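Local coordinates for protein glucosamine--fructose-6-phosphate aminotransferase [isomerizing] (Francisella tularensis subsp. tularensis, PDB 3TBF) that probably converts fructose-6-phosphate to glucosamine-6-phosphate with nitrogen from glutamine, at residues 19-24 / 340-345; 49-54 / 178-183; 69-74 / 169-174. One frame throughout, in Å; residues are numbered along the deposited sequence.

Contact 1. Residues 19-24 / 340-345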
# COMPACT_ATOMS: atom_id res chain seq x y z
N TYR A 19 -5.04 17.69 21.99
CA TYR A 19 -6.07 18.63 22.43
C TYR A 19 -6.03 19.98 21.76
O TYR A 19 -6.96 20.71 21.95
CB TYR A 19 -6.07 18.82 23.94
CG TYR A 19 -6.88 17.76 24.63
CD1 TYR A 19 -6.34 16.53 24.89
CD2 TYR A 19 -8.17 18.01 25.03
CE1 TYR A 19 -7.07 15.55 25.54
CE2 TYR A 19 -8.91 17.05 25.70
CZ TYR A 19 -8.34 15.81 25.95
OH TYR A 19 -9.08 14.81 26.58
N GLU A 20 -4.99 20.29 20.98
CA GLU A 20 -4.98 21.53 20.20
C GLU A 20 -5.71 21.37 18.87
O GLU A 20 -5.85 22.30 18.11
CB GLU A 20 -3.56 21.91 19.86
CG GLU A 20 -2.77 22.61 20.94
CD GLU A 20 -1.40 23.07 20.41
OE1 GLU A 20 -0.45 22.26 20.33
OE2 GLU A 20 -1.28 24.26 20.05
N GLN A 21 -6.15 20.16 18.54
CA GLN A 21 -6.62 19.92 17.19
C GLN A 21 -7.85 20.69 16.81
O GLN A 21 -7.99 21.12 15.71
CB GLN A 21 -6.79 18.41 16.94
CG GLN A 21 -5.46 17.74 16.77
CD GLN A 21 -5.54 16.29 16.61
OE1 GLN A 21 -5.16 15.72 15.55
NE2 GLN A 21 -5.95 15.64 17.67
N PRO A 22 -8.76 20.88 17.73
CA PRO A 22 -9.91 21.73 17.37
C PRO A 22 -9.53 23.15 16.97
O PRO A 22 -10.05 23.66 16.01
CB PRO A 22 -10.76 21.74 18.64
CG PRO A 22 -10.45 20.44 19.24
CD PRO A 22 -8.95 20.29 19.06
N GLU A 23 -8.62 23.76 17.70
CA GLU A 23 -8.07 25.08 17.33
C GLU A 23 -7.30 24.97 15.99
O GLU A 23 -7.52 25.73 15.05
CB GLU A 23 -7.16 25.57 18.48
CG GLU A 23 -6.61 26.98 18.33
CD GLU A 23 -5.44 27.31 19.31
OE1 GLU A 23 -5.28 26.56 20.32
OE2 GLU A 23 -4.68 28.30 19.03
N ALA A 24 -6.44 23.99 15.90
CA ALA A 24 -5.60 23.84 14.71
C ALA A 24 -6.41 23.61 13.45
O ALA A 24 -6.17 24.22 12.40
CB ALA A 24 -4.62 22.68 14.89
N PHE A 340 -12.51 10.44 13.24
CA PHE A 340 -12.24 9.10 13.69
C PHE A 340 -10.76 8.95 13.99
O PHE A 340 -10.42 7.97 14.65
CB PHE A 340 -12.66 8.10 12.65
CG PHE A 340 -14.07 7.71 12.75
CD1 PHE A 340 -14.54 7.10 13.90
CD2 PHE A 340 -14.92 7.89 11.68
CE1 PHE A 340 -15.85 6.70 14.00
CE2 PHE A 340 -16.21 7.50 11.78
CZ PHE A 340 -16.70 6.92 12.94
N THR A 341 -9.91 9.86 13.49
CA THR A 341 -8.48 9.83 13.81
C THR A 341 -8.21 10.06 15.29
O THR A 341 -7.32 9.44 15.86
CB THR A 341 -7.66 10.86 12.99
OG1 THR A 341 -7.73 10.51 11.62
CG2 THR A 341 -6.20 10.80 13.30
N ILE A 342 -9.02 10.92 15.92
CA ILE A 342 -8.75 11.34 17.27
C ILE A 342 -8.70 10.17 18.29
O ILE A 342 -7.78 10.10 19.08
CB ILE A 342 -9.77 12.38 17.70
CG1 ILE A 342 -9.85 13.60 16.74
CG2 ILE A 342 -9.48 12.84 19.09
CD1 ILE A 342 -8.55 14.28 16.28
N PRO A 343 -9.70 9.29 18.30
CA PRO A 343 -9.71 8.18 19.19
C PRO A 343 -8.49 7.31 19.00
O PRO A 343 -8.00 6.72 19.96
CB PRO A 343 -10.96 7.36 18.76
CG PRO A 343 -11.79 8.22 17.90
CD PRO A 343 -11.02 9.46 17.62
N LEU A 344 -8.03 7.19 17.76
CA LEU A 344 -6.93 6.35 17.48
C LEU A 344 -5.68 7.01 18.03
O LEU A 344 -4.76 6.35 18.51
CB LEU A 344 -6.87 6.10 15.99
CG LEU A 344 -8.12 5.48 15.32
CD1 LEU A 344 -7.85 5.10 13.84
CD2 LEU A 344 -8.59 4.25 16.09
N GLN A 345 -5.62 8.34 18.02
CA GLN A 345 -4.43 9.00 18.58
C GLN A 345 -4.46 8.81 20.07
O GLN A 345 -3.42 8.57 20.66
CB GLN A 345 -4.39 10.49 18.29
CG GLN A 345 -4.48 10.83 16.87
CD GLN A 345 -4.77 12.29 16.64
OE1 GLN A 345 -5.55 12.93 17.37
NE2 GLN A 345 -4.11 12.86 15.63
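Gln21 and Gln345 come from opposite directions and pair their side-chain amides, whose planes are 26° apart, through two hydrogen bonds. Gln21 NE2 donates a hydrogen bond to Gln345 OE1 at 2.8 Å, lying in the carbonyl plane on a lone pair, with an N-H...O angle of 162°. In return Gln345 NE2 reaches Gln21 OE1 at 3.0 Å; here the donor is tilted 24° from the plane of the acceptor carbonyl. Each glutamine is extended beyond CG, which is how groups from backbones 8.8 Å apart at the nearest CA pair (Gln21 and Ile342) can pair up. Ile342 adds the apolar part: its CD1 lies over the flat of the Gln21 amide, 3.2 Å from Gln21 NE2 and 3.6 Å from Gln21 CD.

The pair is buried, and further partners fix which way round the Gln21 amide lies. Its NE2 also donates to Ile18 O, and its OE1 is shared with Thr168 OG1, so both ends of this amide are gripped twice. Thr168 belongs to helix 165-184, which touches both segments; Ile342 also packs on Ala210 and Leu211 of helix 203-211.

Helix 335-355 is the last helix of the chain, and residues 340-345 lie in the second SIS range, whereas helix 21-30 precedes the first parallel sheet and lies against helix 165-184. The reciprocal two-bond amide pair thus joins the N-terminal helical region to the last helix of a fold built from two SIS domains, each an alpha/beta unit around a five-stranded parallel sheet.

Contact 2. Residues 49-54 / 178-183; sequences ELFEKT and TLVIAK
Phe51 lays one face of its ring under the end of Ile181, whose CD1 methyl stands 3.5 Å from the ring centroid and 21° off the ring normal. This is a CH-pi contact over the face, with the methyl shifted from the centre toward Phe51 CG, 3.3 Å from Ile181 CD1. The two side chains cross at about a right angle. CD1 is the atom of Ile181 that touches the ring: its CG1 branch lies anti to the carbonyl carbon (chi1 -63°), and the further turn at chi2 of -54° carries CD1 across to the phenyl group. Val180, the residue before, supplies a second and lighter touch: its CG1 comes obliquely to the CD2-CE2 side of the Phe51 ring, 3.9 Å from Phe51 CE2.

The first SIS domain has a five-stranded parallel sheet with helices packed around it, and this contact joins two of those helices, the short 47-52 and the long 165-184 near its C-terminal end. Leu50 and Thr54 reach Leu104 of strand 103-109, and so does Phe51, whose side chain thus touches both that strand and helix 165-184. On the long helix Ile181 leans on Ala80 of helix 63-80, while Val180 packs on Leu40 and Phe43 in the loop leading to helix 47-52.

Within 49-54, Thr54 OG1 donates to Leu50 O at 2.8 Å. Lys53 NZ and Glu49 OE2 form a salt bridge of 2.7 Å between two exposed side chains. Lys185, just beyond segment 178-183, hydrogen-bonds through NZ to the carbonyl oxygens of Glu52 and Thr54.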
# COMPACT_ATOMS: atom_id res chain seq x y z
N GLU A 49 -4.03 29.58 -12.55
CA GLU A 49 -3.60 29.20 -13.88
C GLU A 49 -3.09 27.76 -13.81
O GLU A 49 -3.38 26.93 -14.65
CB GLU A 49 -2.52 30.17 -14.36
CG GLU A 49 -1.74 29.73 -15.59
CD GLU A 49 -0.23 30.05 -15.48
OE1 GLU A 49 0.11 31.22 -15.15
OE2 GLU A 49 0.61 29.13 -15.74
N LEU A 50 -2.37 27.46 -12.75
CA LEU A 50 -1.78 26.16 -12.54
C LEU A 50 -2.85 25.07 -12.34
O LEU A 50 -2.71 23.93 -12.79
CB LEU A 50 -0.92 26.28 -11.30
CG LEU A 50 0.24 25.33 -11.12
CD1 LEU A 50 1.56 26.09 -11.40
CD2 LEU A 50 0.20 24.83 -9.69
N PHE A 51 -3.94 25.42 -11.68
CA PHE A 51 -5.02 24.49 -11.47
C PHE A 51 -5.87 24.30 -12.74
O PHE A 51 -6.50 23.26 -12.92
CB PHE A 51 -5.93 24.97 -10.34
CG PHE A 51 -5.30 24.95 -8.95
CD1 PHE A 51 -4.21 24.15 -8.65
CD2 PHE A 51 -5.86 25.72 -7.93
CE1 PHE A 51 -3.67 24.14 -7.37
CE2 PHE A 51 -5.32 25.70 -6.64
CZ PHE A 51 -4.23 24.90 -6.37
N GLU A 52 -5.93 25.33 -13.59
CA GLU A 52 -6.69 25.23 -14.84
C GLU A 52 -5.99 24.27 -15.76
O GLU A 52 -6.63 23.57 -16.51
CB GLU A 52 -6.80 26.58 -15.53
CG GLU A 52 -7.55 27.60 -14.70
CD GLU A 52 -7.83 28.94 -15.43
OE1 GLU A 52 -6.93 29.45 -16.17
OE2 GLU A 52 -8.94 29.48 -15.23
N LYS A 53 -4.67 24.21 -15.69
CA LYS A 53 -3.87 23.26 -16.48
C LYS A 53 -3.79 21.83 -15.91
O LYS A 53 -3.33 20.94 -16.59
CB LYS A 53 -2.43 23.75 -16.59
CG LYS A 53 -2.21 25.10 -17.22
CD LYS A 53 -0.73 25.49 -17.04
CE LYS A 53 -0.35 26.84 -17.71
NZ LYS A 53 1.11 27.20 -17.55
N THR A 54 -4.19 21.63 -14.67
CA THR A 54 -4.01 20.37 -13.99
C THR A 54 -5.01 19.39 -14.48
O THR A 54 -6.19 19.71 -14.52
CB THR A 54 -4.20 20.52 -12.50
OG1 THR A 54 -3.14 21.32 -11.99
CG2 THR A 54 -4.26 19.16 -11.77
N THR A 178 -9.42 20.12 -2.38
CA THR A 178 -10.41 19.40 -3.17
C THR A 178 -11.51 20.33 -3.61
O THR A 178 -11.87 20.31 -4.77
CB THR A 178 -11.02 18.23 -2.41
OG1 THR A 178 -10.01 17.26 -2.20
CG2 THR A 178 -12.11 17.58 -3.18
N LEU A 179 -12.04 21.16 -2.69
CA LEU A 179 -13.18 22.02 -3.06
C LEU A 179 -12.76 23.18 -3.98
O LEU A 179 -13.48 23.55 -4.92
CB LEU A 179 -13.92 22.51 -1.83
CG LEU A 179 -14.47 21.42 -0.91
CD1 LEU A 179 -15.05 22.00 0.41
CD2 LEU A 179 -15.55 20.61 -1.56
N VAL A 180 -11.59 23.75 -3.76
CA VAL A 180 -11.07 24.73 -4.69
C VAL A 180 -10.95 24.21 -6.12
O VAL A 180 -11.35 24.85 -7.05
CB VAL A 180 -9.68 25.22 -4.25
CG1 VAL A 180 -8.97 26.00 -5.41
CG2 VAL A 180 -9.81 26.08 -2.91
N ILE A 181 -10.41 23.01 -6.28
CA ILE A 181 -10.27 22.38 -7.58
C ILE A 181 -11.62 22.04 -8.14
O ILE A 181 -11.88 22.25 -9.32
CB ILE A 181 -9.41 21.08 -7.50
CG1 ILE A 181 -8.01 21.45 -7.06
CG2 ILE A 181 -9.28 20.38 -8.88
CD1 ILE A 181 -7.35 22.55 -7.96
N ALA A 182 -12.49 21.52 -7.30
CA ALA A 182 -13.81 21.13 -7.73
C ALA A 182 -14.52 22.31 -8.35
O ALA A 182 -15.19 22.16 -9.37
CB ALA A 182 -14.63 20.59 -6.59
N LYS A 183 -14.41 23.46 -7.72
CA LYS A 183 -15.12 24.64 -8.16
C LYS A 183 -14.56 25.18 -9.47
O LYS A 183 -15.29 25.54 -10.38
CB LYS A 183 -14.97 25.72 -7.11
CG LYS A 183 -15.54 27.06 -7.47
CD LYS A 183 -15.73 27.80 -6.20
CE LYS A 183 -15.93 29.30 -6.38
NZ LYS A 183 -17.37 29.63 -6.49

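Contact 3. Residues 69-74 / 169-174; sequences GMTAKY and TQLVAL
Two long helices of the first SIS domain, 63-80 and 165-184, run side by side here, and the small residues of one receive the leucines of the other. The short segments cross at -28° with their N-to-C directions roughly parallel and their axes 9.6 Å apart at closest. Ala72 and Leu174 have the nearest CA pair, at 6.1 Å. The methyl of Ala72 lies against the whole Leu174 side chain: its CB is 3.6 Å from Leu174 CD1 and 3.7 Å from Leu174 CB, with CG and CD2 slightly farther away. CD1 of the same leucine also comes within 4.2 Å of the backbone N of Gly69.

One turn earlier on helix 165-184, Leu171 reaches across with CD1 and meets Thr71 at about a right angle, 3.8 Å from Thr71 CB. The threonine places OG1 anti to its carbonyl carbon (chi1 -51°), and that hydroxyl is hydrogen-bonded to Asn67 O one turn back in its own helix. Leu171 CD1 meets CB, OG1 and CG2 of Thr71 alike, while the hydroxyl keeps Asn67 O as its polar partner. Both leucines also touch Ala68, extending the apolar seam toward the start of helix 63-80.

On other sides of helix 63-80, Met70, a selenomethionine, packs against helix 238-253, and Tyr74 OH hydrogen-bonds Glu91 OE1 of the second subunit. The helix thus combines an inner seam with domain and subunit interfaces: helices packed at a shallow crossing angle inside the alpha/beta SIS fold.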
# COMPACT_ATOMS: atom_id res chain seq x y z
N GLY A 69 -2.34 11.78 2.24
CA GLY A 69 -2.50 11.79 0.80
C GLY A 69 -3.39 10.69 0.27
O GLY A 69 -4.23 10.91 -0.59
N MSE A 70 -3.19 9.49 0.78
CA MSE A 70 -4.07 8.39 0.46
C MSE A 70 -5.52 8.68 0.81
O MSE A 70 -6.45 8.28 0.08
CB MSE A 70 -3.62 7.13 1.23
CG MSE A 70 -2.48 6.42 0.56
SE MSE A 70 -2.05 4.75 1.54
CE MSE A 70 -3.73 3.75 1.14
N THR A 71 -5.75 9.37 1.92
CA THR A 71 -7.12 9.67 2.30
C THR A 71 -7.66 10.61 1.23
O THR A 71 -8.73 10.43 0.68
CB THR A 71 -7.16 10.32 3.66
OG1 THR A 71 -6.42 9.54 4.60
CG2 THR A 71 -8.55 10.46 4.13
N ALA A 72 -6.87 11.61 0.90
CA ALA A 72 -7.32 12.69 0.03
C ALA A 72 -7.65 12.22 -1.39
O ALA A 72 -8.39 12.86 -2.12
CB ALA A 72 -6.19 13.77 -0.07
N LYS A 73 -7.02 11.14 -1.81
CA LYS A 73 -7.25 10.67 -3.16
C LYS A 73 -8.73 10.32 -3.31
O LYS A 73 -9.33 10.57 -4.35
CB LYS A 73 -6.32 9.50 -3.48
CG LYS A 73 -6.85 8.54 -4.54
CD LYS A 73 -5.88 7.42 -4.87
CE LYS A 73 -6.33 6.73 -6.18
NZ LYS A 73 -5.26 6.06 -6.86
N TYR A 74 -9.34 9.76 -2.27
CA TYR A 74 -10.74 9.35 -2.37
C TYR A 74 -11.55 10.62 -2.65
O TYR A 74 -12.43 10.62 -3.53
CB TYR A 74 -11.21 8.68 -1.09
CG TYR A 74 -10.72 7.26 -0.92
CD1 TYR A 74 -9.43 7.00 -0.50
CD2 TYR A 74 -11.55 6.17 -1.15
CE1 TYR A 74 -8.94 5.66 -0.34
CE2 TYR A 74 -11.09 4.84 -0.98
CZ TYR A 74 -9.77 4.59 -0.58
OH TYR A 74 -9.29 3.29 -0.42
N THR A 169 -4.61 18.52 10.33
CA THR A 169 -4.54 19.72 9.54
C THR A 169 -4.11 19.48 8.11
O THR A 169 -4.53 20.23 7.19
CB THR A 169 -3.62 20.80 10.17
OG1 THR A 169 -2.27 20.33 10.24
CG2 THR A 169 -4.10 21.18 11.56
N GLN A 170 -3.30 18.44 7.86
CA GLN A 170 -3.02 18.09 6.46
C GLN A 170 -4.26 17.58 5.78
O GLN A 170 -4.56 17.98 4.66
CB GLN A 170 -1.88 17.13 6.33
CG GLN A 170 -0.53 17.77 6.64
CD GLN A 170 0.53 16.72 6.95
OE1 GLN A 170 0.27 15.53 6.86
NE2 GLN A 170 1.74 17.17 7.25
N LEU A 171 -5.03 16.75 6.46
CA LEU A 171 -6.33 16.33 5.94
C LEU A 171 -7.23 17.52 5.64
O LEU A 171 -7.78 17.64 4.58
CB LEU A 171 -7.02 15.43 6.93
CG LEU A 171 -6.99 13.87 6.86
CD1 LEU A 171 -6.13 13.27 5.79
CD2 LEU A 171 -6.66 13.28 8.20
N VAL A 172 -7.37 18.43 6.57
CA VAL A 172 -8.23 19.55 6.33
C VAL A 172 -7.74 20.38 5.13
O VAL A 172 -8.54 20.74 4.26
CB VAL A 172 -8.39 20.42 7.60
CG1 VAL A 172 -9.00 21.76 7.29
CG2 VAL A 172 -9.27 19.72 8.60
N ALA A 173 -6.43 20.66 5.04
CA ALA A 173 -5.92 21.40 3.89
C ALA A 173 -6.29 20.68 2.59
O ALA A 173 -6.64 21.32 1.59
CB ALA A 173 -4.43 21.60 4.01
N LEU A 174 -6.16 19.36 2.57
CA LEU A 174 -6.43 18.60 1.35
C LEU A 174 -7.90 18.65 0.99
O LEU A 174 -8.21 18.66 -0.19
CB LEU A 174 -5.94 17.15 1.48
CG LEU A 174 -4.42 16.94 1.33
CD1 LEU A 174 -3.91 15.66 2.04
CD2 LEU A 174 -3.99 16.93 -0.12

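All three contacts are buried at the residues that touch, yet they differ in place and chemistry. Contact 3 lies nearest the middle of the chain, about 6 Å between centres, contact 1 at 11 Å and contact 2 at 22 Å, with charged side chains exposed around it. Contacts 2 and 3 draw on adjoining segments of helix 165-184 and are apolar, one through an aromatic ring, the other through aliphatic groups; contact 1 is chiefly polar. It meets contact 3 directly where Ala24 CB lies 3.7 Å from Thr169 CG2. Contacts 2 and 3 stay within the first SIS domain, whereas contact 1 reaches the last helix of the second.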